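Local coordinates for protein TlmII (Streptoalloteichus hindustanus, PDB 4HVM) that probably takes part in tallysomycin biosynthesis as a member of the condensation-domain family linked to nonribosomal peptide synthesis, at residues 12-16 / 75-79; 64-69 / 78-84; 170-176 / 290-296. One frame throughout, in Å; residues are numbered along the deposited sequence.

Contact 1 (12-16 / 75-79)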
loop_
_atom_site.group_PDB
_atom_site.type_symbol
_atom_site.label_atom_id
_atom_site.label_comp_id
_atom_site.label_asym_id
_atom_site.label_seq_id
_atom_site.Cartn_x
_atom_site.Cartn_y
_atom_site.Cartn_z
ATOM N N GLY A 12 -6.467 -18.649 23.795
ATOM C CA GLY A 12 -6.868 -17.452 23.078
ATOM C C GLY A 12 -5.997 -17.170 21.868
ATOM O O GLY A 12 -5.313 -16.147 21.806
ATOM N N LEU A 13 -6.017 -18.087 20.905
ATOM C CA LEU A 13 -5.225 -17.947 19.685
ATOM C C LEU A 13 -6.082 -18.139 18.441
ATOM O O LEU A 13 -6.428 -19.263 18.086
ATOM C CB LEU A 13 -4.059 -18.942 19.665
ATOM C CG LEU A 13 -2.739 -18.529 20.319
ATOM C CD1 LEU A 13 -2.831 -18.543 21.842
ATOM C CD2 LEU A 13 -1.611 -19.427 19.836
ATOM N N ARG A 14 -6.417 -17.036 17.781
ATOM C CA ARG A 14 -7.209 -17.090 16.559
ATOM C C ARG A 14 -6.319 -17.400 15.356
ATOM O O ARG A 14 -5.163 -16.981 15.302
ATOM C CB ARG A 14 -7.957 -15.771 16.352
ATOM C CG ARG A 14 -9.012 -15.816 15.258
ATOM C CD ARG A 14 -9.813 -14.524 15.203
ATOM N NE ARG A 14 -10.950 -14.631 14.294
ATOM C CZ ARG A 14 -12.147 -15.091 14.645
ATOM N NH1 ARG A 14 -13.126 -15.153 13.752
ATOM N NH2 ARG A 14 -12.367 -15.490 15.890
ATOM N N ARG A 15 -6.860 -18.143 14.399
ATOM C CA ARG A 15 -6.122 -18.478 13.190
ATOM C C ARG A 15 -5.917 -17.225 12.345
ATOM O O ARG A 15 -6.764 -16.335 12.323
ATOM C CB ARG A 15 -6.874 -19.538 12.388
ATOM C CG ARG A 15 -6.037 -20.254 11.339
ATOM C CD ARG A 15 -4.968 -21.120 11.987
ATOM N NE ARG A 15 -4.430 -22.114 11.062
ATOM C CZ ARG A 15 -3.387 -21.911 10.264
ATOM N NH1 ARG A 15 -2.758 -20.742 10.270
ATOM N NH2 ARG A 15 -2.972 -22.879 9.457
ATOM N N ALA A 16 -4.785 -17.160 11.652
ATOM C CA ALA A 16 -4.472 -16.012 10.809
ATOM C C ALA A 16 -5.232 -16.085 9.492
ATOM O O ALA A 16 -5.509 -17.173 8.987
ATOM C CB ALA A 16 -2.981 -15.931 10.553
ATOM N N GLY A 75 1.470 -23.667 12.144
ATOM C CA GLY A 75 0.700 -22.695 11.387
ATOM C C GLY A 75 0.851 -21.300 11.961
ATOM O O GLY A 75 1.552 -21.109 12.953
ATOM N N LEU A 76 0.195 -20.323 11.345
ATOM C CA LEU A 76 0.264 -18.941 11.811
ATOM C C LEU A 76 -0.950 -18.595 12.667
ATOM O O LEU A 76 -2.086 -18.870 12.282
ATOM C CB LEU A 76 0.355 -17.985 10.623
ATOM C CG LEU A 76 0.711 -16.527 10.929
ATOM C CD1 LEU A 76 2.077 -16.401 11.599
ATOM C CD2 LEU A 76 0.663 -15.706 9.656
ATOM N N TRP A 77 -0.705 -17.986 13.823
ATOM C CA TRP A 77 -1.776 -17.684 14.767
ATOM C C TRP A 77 -1.689 -16.256 15.298
ATOM O O TRP A 77 -0.613 -15.658 15.328
ATOM C CB TRP A 77 -1.750 -18.670 15.936
ATOM C CG TRP A 77 -1.846 -20.104 15.519
ATOM C CD1 TRP A 77 -0.823 -20.905 15.106
ATOM C CD2 TRP A 77 -3.031 -20.912 15.481
ATOM N NE1 TRP A 77 -1.297 -22.162 14.809
ATOM C CE2 TRP A 77 -2.648 -22.192 15.034
ATOM C CE3 TRP A 77 -4.376 -20.676 15.783
ATOM C CZ2 TRP A 77 -3.561 -23.233 14.877
ATOM C CZ3 TRP A 77 -5.282 -21.713 15.628
ATOM C CH2 TRP A 77 -4.870 -22.975 15.179
HETATM N N MSE A 78 -2.829 -15.714 15.713
HETATM C CA MSE A 78 -2.868 -14.378 16.299
HETATM C C MSE A 78 -3.033 -14.445 17.814
HETATM O O MSE A 78 -3.781 -15.272 18.333
HETATM C CB MSE A 78 -3.981 -13.535 15.666
HETATM C CG MSE A 78 -3.593 -12.895 14.344
HETATM SE SE MSE A 78 -5.089 -12.064 13.413
HETATM C CE MSE A 78 -5.816 -10.967 14.842
ATOM N N ARG A 79 -2.326 -13.566 18.515
ATOM C CA ARG A 79 -2.338 -13.545 19.972
ATOM C C ARG A 79 -2.572 -12.119 20.455
ATOM O O ARG A 79 -1.819 -11.211 20.103
ATOM C CB ARG A 79 -1.000 -14.064 20.499
ATOM C CG ARG A 79 -0.883 -14.162 22.012
ATOM C CD ARG A 79 0.545 -14.527 22.418
ATOM N NE ARG A 79 0.644 -14.942 23.815
ATOM C CZ ARG A 79 0.475 -16.194 24.237
ATOM N NH1 ARG A 79 0.191 -17.157 23.370
ATOM N NH2 ARG A 79 0.585 -16.483 25.528
#
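The backbones of R14 and M78 meet as an antiparallel hydrogen-bonded pair. The short strand axes of 13-15 and 76-79 come within 4.5 Å, with their directions 136° apart. M78 N gives a nearly straight bond to R14 O at 2.7 Å. The return bond, R14 N to M78 O, is weak at 3.2 Å. R14 and M78 send their side chains to the same face of the sheet. One step on, R15 and W77 form a non-hydrogen-bonded pair, and their side chains diverge at the root.

The two side chains meet again further out. R15 has CG anti to the backbone N (chi1 -163°) and then bends, which lays CD over the six-membered ring of W77. This is a CH-pi contact, with R15 CD 3.6 Å from the ring centroid. The guanidinium lies beyond, its plane 29° from that of the ring, and any cation-pi attraction is at most weak. R15 NH1 instead reaches the carbonyl L76 O at 2.8 Å, in its plane and on a lone pair. A16 N also donates to L76 O, from above the carbonyl plane, so this one oxygen holds two donors as 12-16 leaves the strand. L13 CD2 packs against W77 CB at 4.0 Å. A16 CB lies 3.8 Å from L76 CG.

W77 NE1 bonds to D74 O in the hairpin turn. Strand 13-15 is one edge of a three-stranded antiparallel sheet, with 76-80 in the middle and 68-72 beyond. L76 also packs on F70 of strand 68-72 and on W24 of helix 18-27, while M78 touches Q20 of that helix.

Contact 2 (64-69 / 78-84)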
loop_
_atom_site.group_PDB
_atom_site.type_symbol
_atom_site.label_atom_id
_atom_site.label_comp_id
_atom_site.label_asym_id
_atom_site.label_seq_id
_atom_site.Cartn_x
_atom_site.Cartn_y
_atom_site.Cartn_z
ATOM N N PRO A 64 -8.611 -4.619 19.500
ATOM C CA PRO A 64 -7.687 -5.684 19.921
ATOM C C PRO A 64 -6.732 -6.137 18.820
ATOM O O PRO A 64 -5.703 -6.745 19.123
ATOM C CB PRO A 64 -8.622 -6.830 20.322
ATOM C CG PRO A 64 -9.951 -6.494 19.689
ATOM C CD PRO A 64 -10.019 -5.004 19.681
ATOM N N LEU A 65 -7.064 -5.838 17.567
ATOM C CA LEU A 65 -6.194 -6.190 16.451
ATOM C C LEU A 65 -4.863 -5.452 16.542
ATOM O O LEU A 65 -3.817 -5.987 16.178
ATOM C CB LEU A 65 -6.872 -5.875 15.117
ATOM C CG LEU A 65 -5.996 -6.050 13.874
ATOM C CD1 LEU A 65 -5.578 -7.500 13.709
ATOM C CD2 LEU A 65 -6.703 -5.550 12.631
ATOM N N LEU A 66 -4.909 -4.219 17.028
ATOM C CA LEU A 66 -3.708 -3.407 17.147
ATOM C C LEU A 66 -2.747 -3.989 18.181
ATOM O O LEU A 66 -1.542 -3.746 18.126
ATOM C CB LEU A 66 -4.074 -1.974 17.518
ATOM C CG LEU A 66 -5.052 -1.268 16.583
ATOM C CD1 LEU A 66 -5.342 0.139 17.079
ATOM C CD2 LEU A 66 -4.514 -1.234 15.163
ATOM N N ARG A 67 -3.289 -4.755 19.122
ATOM C CA ARG A 67 -2.491 -5.355 20.183
ATOM C C ARG A 67 -2.186 -6.819 19.885
ATOM O O ARG A 67 -2.074 -7.634 20.800
ATOM C CB ARG A 67 -3.226 -5.236 21.521
ATOM C CG ARG A 67 -3.375 -3.807 22.018
ATOM C CD ARG A 67 -4.193 -3.730 23.298
ATOM N NE ARG A 67 -5.630 -3.802 23.044
ATOM C CZ ARG A 67 -6.411 -4.809 23.422
ATOM N NH1 ARG A 67 -5.901 -5.839 24.084
ATOM N NH2 ARG A 67 -7.707 -4.783 23.147
ATOM N N VAL A 68 -2.048 -7.149 18.606
ATOM C CA VAL A 68 -1.867 -8.539 18.203
ATOM C C VAL A 68 -0.426 -8.884 17.836
ATOM O O VAL A 68 0.233 -8.158 17.092
ATOM C CB VAL A 68 -2.815 -8.903 17.034
ATOM C CG1 VAL A 68 -2.282 -10.086 16.240
ATOM C CG2 VAL A 68 -4.215 -9.184 17.566
ATOM N N ASN A 69 0.061 -9.990 18.389
ATOM C CA ASN A 69 1.339 -10.559 17.990
ATOM C C ASN A 69 1.107 -11.881 17.273
ATOM O O ASN A 69 0.026 -12.459 17.369
ATOM C CB ASN A 69 2.246 -10.758 19.203
ATOM C CG ASN A 69 2.712 -9.446 19.801
ATOM O OD1 ASN A 69 2.096 -8.915 20.726
ATOM N ND2 ASN A 69 3.805 -8.912 19.270
HETATM N N MSE A 78 -2.829 -15.714 15.713
HETATM C CA MSE A 78 -2.868 -14.378 16.299
HETATM C C MSE A 78 -3.033 -14.445 17.814
HETATM O O MSE A 78 -3.781 -15.272 18.333
HETATM C CB MSE A 78 -3.981 -13.535 15.666
HETATM C CG MSE A 78 -3.593 -12.895 14.344
HETATM SE SE MSE A 78 -5.089 -12.064 13.413
HETATM C CE MSE A 78 -5.816 -10.967 14.842
ATOM N N ARG A 79 -2.326 -13.566 18.515
ATOM C CA ARG A 79 -2.338 -13.545 19.972
ATOM C C ARG A 79 -2.572 -12.119 20.455
ATOM O O ARG A 79 -1.819 -11.211 20.103
ATOM C CB ARG A 79 -1.000 -14.064 20.499
ATOM C CG ARG A 79 -0.883 -14.162 22.012
ATOM C CD ARG A 79 0.545 -14.527 22.418
ATOM N NE ARG A 79 0.644 -14.942 23.815
ATOM C CZ ARG A 79 0.475 -16.194 24.237
ATOM N NH1 ARG A 79 0.191 -17.157 23.370
ATOM N NH2 ARG A 79 0.585 -16.483 25.528
ATOM N N THR A 80 -3.611 -11.919 21.258
ATOM C CA THR A 80 -3.964 -10.571 21.694
ATOM C C THR A 80 -3.254 -10.175 22.982
ATOM O O THR A 80 -3.519 -10.724 24.049
ATOM C CB THR A 80 -5.479 -10.408 21.869
ATOM O OG1 THR A 80 -6.140 -10.771 20.651
ATOM C CG2 THR A 80 -5.815 -8.966 22.207
ATOM N N ARG A 81 -2.348 -9.212 22.862
ATOM C CA ARG A 81 -1.589 -8.705 23.995
ATOM C C ARG A 81 -2.498 -7.885 24.905
ATOM O O ARG A 81 -3.319 -7.099 24.431
ATOM C CB ARG A 81 -0.432 -7.850 23.480
ATOM C CG ARG A 81 0.728 -7.676 24.438
ATOM C CD ARG A 81 1.894 -6.962 23.752
ATOM N NE ARG A 81 1.528 -5.633 23.260
ATOM C CZ ARG A 81 1.266 -5.344 21.988
ATOM N NH1 ARG A 81 1.329 -6.290 21.059
ATOM N NH2 ARG A 81 0.940 -4.104 21.642
ATOM N N GLU A 82 -2.355 -8.076 26.212
ATOM C CA GLU A 82 -3.210 -7.403 27.184
ATOM C C GLU A 82 -2.878 -5.919 27.335
ATOM O O GLU A 82 -3.773 -5.073 27.342
ATOM C CB GLU A 82 -3.125 -8.107 28.539
ATOM C CG GLU A 82 -3.578 -9.558 28.502
ATOM C CD GLU A 82 -3.535 -10.218 29.864
ATOM O OE1 GLU A 82 -2.538 -10.015 30.592
ATOM O OE2 GLU A 82 -4.500 -10.934 30.208
ATOM N N ASN A 83 -1.591 -5.610 27.464
ATOM C CA ASN A 83 -1.144 -4.226 27.582
ATOM C C ASN A 83 -0.602 -3.700 26.258
ATOM O O ASN A 83 0.251 -4.331 25.634
ATOM C CB ASN A 83 -0.092 -4.084 28.686
ATOM C CG ASN A 83 -0.677 -4.254 30.080
ATOM O OD1 ASN A 83 -1.820 -4.686 30.242
ATOM N ND2 ASN A 83 0.112 -3.918 31.095
ATOM N N ALA A 84 -1.106 -2.547 25.832
ATOM C CA ALA A 84 -0.716 -1.968 24.551
ATOM C C ALA A 84 0.766 -1.611 24.503
ATOM O O ALA A 84 1.517 -2.191 23.718
ATOM C CB ALA A 84 -1.570 -0.753 24.233
HETATM O O HOH W 1 0.516 -2.442 18.950
HETATM O O HOH W 2 0.955 -5.325 18.012
#
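The R81 guanidinium meets N69 OD1 at its edge, NH1 donating over 2.8 Å. The amide and guanidinium planes stand 70° apart. R67 CB lies over one face of the R81 group, offset toward its rim. Two waters sit in its plane: water 1 lies between NH2 and L66 O, and water 2 between NH1 and the carbonyls of L66 and V68. A bend at chi3 (60°) turns the group back on its own chain, where NE bonds to N83 O and NH2 to A84 O. A leucine in place of R81 would probably leave N69 OD1, N83 O and A84 O without these donors.

R67 repays the grip: its NH1 bonds to R81 O at 2.9 Å, close to its own guanidinium plane, and R81 N bonds to R67 O. N69 and R79 form a hydrogen-bonded antiparallel pair. On the other face of the hairpin, M78 CE touches V68 CG2 (3.6 Å) and L65 CD1 (3.7 Å).

These segments belong to the beta hairpin of strands 68-72 and 76-80. R67 NE and NH2 bond to L60 O and D61 O at the end of helix 49-62. N69 ND2 bonds to D119 O, and L65 and V68 pack on L144.

Contact 3 (170-176 / 290-296)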
loop_
_atom_site.group_PDB
_atom_site.type_symbol
_atom_site.label_atom_id
_atom_site.label_comp_id
_atom_site.label_asym_id
_atom_site.label_seq_id
_atom_site.Cartn_x
_atom_site.Cartn_y
_atom_site.Cartn_z
ATOM N N TYR A 170 -17.481 0.683 13.659
ATOM C CA TYR A 170 -16.504 -0.118 12.934
ATOM C C TYR A 170 -16.823 -1.603 13.063
ATOM O O TYR A 170 -17.474 -2.031 14.017
ATOM C CB TYR A 170 -15.088 0.151 13.457
ATOM C CG TYR A 170 -14.655 1.601 13.380
ATOM C CD1 TYR A 170 -14.962 2.491 14.402
ATOM C CD2 TYR A 170 -13.936 2.078 12.288
ATOM C CE1 TYR A 170 -14.573 3.813 14.338
ATOM C CE2 TYR A 170 -13.541 3.404 12.216
ATOM C CZ TYR A 170 -13.862 4.266 13.245
ATOM O OH TYR A 170 -13.471 5.583 13.178
ATOM N N ARG A 171 -16.352 -2.384 12.099
ATOM C CA ARG A 171 -16.550 -3.828 12.111
ATOM C C ARG A 171 -15.247 -4.522 12.489
ATOM O O ARG A 171 -14.220 -4.309 11.845
ATOM C CB ARG A 171 -17.011 -4.304 10.735
ATOM C CG ARG A 171 -17.399 -5.770 10.674
ATOM C CD ARG A 171 -17.789 -6.159 9.259
ATOM N NE ARG A 171 -18.249 -7.540 9.163
ATOM C CZ ARG A 171 -18.438 -8.185 8.016
ATOM N NH1 ARG A 171 -18.197 -7.577 6.860
ATOM N NH2 ARG A 171 -18.862 -9.441 8.025
ATOM N N ASP A 172 -15.293 -5.348 13.531
ATOM C CA ASP A 172 -14.104 -6.045 14.019
ATOM C C ASP A 172 -13.572 -7.014 12.964
ATOM O O ASP A 172 -14.342 -7.682 12.273
ATOM C CB ASP A 172 -14.416 -6.782 15.329
ATOM C CG ASP A 172 -13.165 -7.125 16.129
ATOM O OD1 ASP A 172 -12.121 -7.448 15.520
ATOM O OD2 ASP A 172 -13.229 -7.073 17.376
ATOM N N PHE A 173 -12.248 -7.075 12.844
ATOM C CA PHE A 173 -11.597 -7.937 11.866
ATOM C C PHE A 173 -11.843 -9.411 12.157
ATOM O O PHE A 173 -11.747 -10.251 11.265
ATOM C CB PHE A 173 -10.093 -7.657 11.829
ATOM C CG PHE A 173 -9.333 -8.557 10.897
ATOM C CD1 PHE A 173 -9.390 -8.360 9.530
ATOM C CD2 PHE A 173 -8.561 -9.598 11.388
ATOM C CE1 PHE A 173 -8.695 -9.182 8.668
ATOM C CE2 PHE A 173 -7.862 -10.425 10.530
ATOM C CZ PHE A 173 -7.930 -10.216 9.167
ATOM N N ALA A 174 -12.163 -9.715 13.409
ATOM C CA ALA A 174 -12.424 -11.084 13.830
ATOM C C ALA A 174 -13.566 -11.719 13.032
ATOM O O ALA A 174 -13.594 -12.933 12.821
ATOM C CB ALA A 174 -12.731 -11.118 15.314
ATOM N N GLU A 175 -14.502 -10.890 12.584
ATOM C CA GLU A 175 -15.657 -11.377 11.836
ATOM C C GLU A 175 -15.285 -11.824 10.424
ATOM O O GLU A 175 -16.000 -12.619 9.813
ATOM C CB GLU A 175 -16.748 -10.305 11.766
ATOM C CG GLU A 175 -17.272 -9.843 13.116
ATOM C CD GLU A 175 -18.411 -8.845 12.989
ATOM O OE1 GLU A 175 -18.854 -8.586 11.848
ATOM O OE2 GLU A 175 -18.861 -8.321 14.032
ATOM N N VAL A 176 -14.169 -11.314 9.910
ATOM C CA VAL A 176 -13.752 -11.616 8.542
ATOM C C VAL A 176 -12.365 -12.250 8.469
ATOM O O VAL A 176 -11.782 -12.357 7.391
ATOM C CB VAL A 176 -13.776 -10.356 7.650
ATOM C CG1 VAL A 176 -15.191 -9.811 7.541
ATOM C CG2 VAL A 176 -12.832 -9.298 8.198
ATOM N N GLY A 290 -17.350 -4.689 5.301
ATOM C CA GLY A 290 -17.650 -3.444 5.986
ATOM C C GLY A 290 -16.463 -2.528 6.213
ATOM O O GLY A 290 -15.378 -2.733 5.665
ATOM N N SER A 291 -16.673 -1.500 7.028
ATOM C CA SER A 291 -15.581 -0.627 7.438
ATOM C C SER A 291 -14.677 -1.360 8.429
ATOM O O SER A 291 -14.681 -1.075 9.627
ATOM C CB SER A 291 -16.123 0.667 8.043
ATOM O OG SER A 291 -17.098 0.392 9.031
ATOM N N VAL A 292 -13.906 -2.311 7.916
ATOM C CA VAL A 292 -13.084 -3.167 8.760
ATOM C C VAL A 292 -11.653 -2.658 8.863
ATOM O O VAL A 292 -11.009 -2.390 7.851
ATOM C CB VAL A 292 -13.048 -4.613 8.217
ATOM C CG1 VAL A 292 -12.118 -5.482 9.054
ATOM C CG2 VAL A 292 -14.447 -5.200 8.184
ATOM N N VAL A 293 -11.164 -2.519 10.091
ATOM C CA VAL A 293 -9.758 -2.208 10.315
ATOM C C VAL A 293 -8.968 -3.507 10.295
ATOM O O VAL A 293 -9.173 -4.376 11.142
ATOM C CB VAL A 293 -9.534 -1.495 11.670
ATOM C CG1 VAL A 293 -8.051 -1.409 12.003
ATOM C CG2 VAL A 293 -10.149 -0.111 11.652
ATOM N N GLY A 294 -8.076 -3.639 9.317
ATOM C CA GLY A 294 -7.265 -4.834 9.177
ATOM C C GLY A 294 -6.714 -5.045 7.780
ATOM O O GLY A 294 -6.934 -4.226 6.886
ATOM N N PRO A 295 -5.989 -6.155 7.583
ATOM C CA PRO A 295 -5.410 -6.496 6.281
ATOM C C PRO A 295 -6.449 -7.038 5.302
ATOM O O PRO A 295 -6.799 -8.217 5.359
ATOM C CB PRO A 295 -4.395 -7.587 6.627
ATOM C CG PRO A 295 -4.943 -8.229 7.855
ATOM C CD PRO A 295 -5.638 -7.139 8.624
ATOM N N LEU A 296 -6.924 -6.179 4.405
ATOM C CA LEU A 296 -7.900 -6.574 3.398
ATOM C C LEU A 296 -7.519 -6.044 2.013
ATOM O O LEU A 296 -8.369 -5.895 1.135
ATOM C CB LEU A 296 -9.298 -6.099 3.797
ATOM C CG LEU A 296 -9.928 -6.840 4.980
ATOM C CD1 LEU A 296 -11.290 -6.262 5.305
ATOM C CD2 LEU A 296 -10.035 -8.332 4.694
#
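G294 runs beside the F173 ring with backbone angles (phi 158°, psi -178°) at which a CB would be pressed against the carbonyl O of the residue before, so glycine suits the position. Its CA is 4.1 Å from F173 CD1, and a CB would point toward segment 170-176. P295 follows at once and lays CD over one face of F173, off centre, as a CH-pi contact. V292 CG1 meets the same ring at its edge, 4.0 Å from F173 CD1. F173 gets there with CG anti to the backbone N (chi1 177°). V176 CG2 and V292 CG1 meet tip to tip at 4.0 Å.

Segment 170-176 comes after helix 147-161. The loop 290-296 leads into strand 297-305 of the six-stranded sheet. The contact thus probably joins the two lobes of the condensation-domain fold. L296 N bonds to D146 OD2, an aspartate that probably corresponds to that of the family's HHxxxDG motif, which is incomplete here.

Polar contact across the loops is sparse. R171 N donates to S291 O over 3.3 Å, from above the carbonyl plane. The extended R171 chain lays CD against V292 CG2 at 3.6 Å, and its NE forms a salt bridge with E175 OE1. An Asx turn, D172 OD1 to A174 N, shapes the 172-174 bend. Y170 OH bonds to Q159 OE1 of helix 147-161.

In the fold
Contact 1 is a surface contact, while contacts 2 and 3 are partly buried. Contacts 1 and 2 share M78 and R79 and sit on either side of strand 76-80, the middle strand of one small sheet; their centres are 11 Å apart. Contact 3 uses no strand. Both sheet contacts combine strand pairing with arginines bonded to carbonyl oxygens, whereas contact 3 relies mostly on apolar packing between two loops. The three still form one neighbourhood. L65 of contact 2 packs on V293, G294 and F173 of contact 3, and R14 of contact 1 packs on A174. Contacts 1 and 2 close before contact 3 opens along the chain.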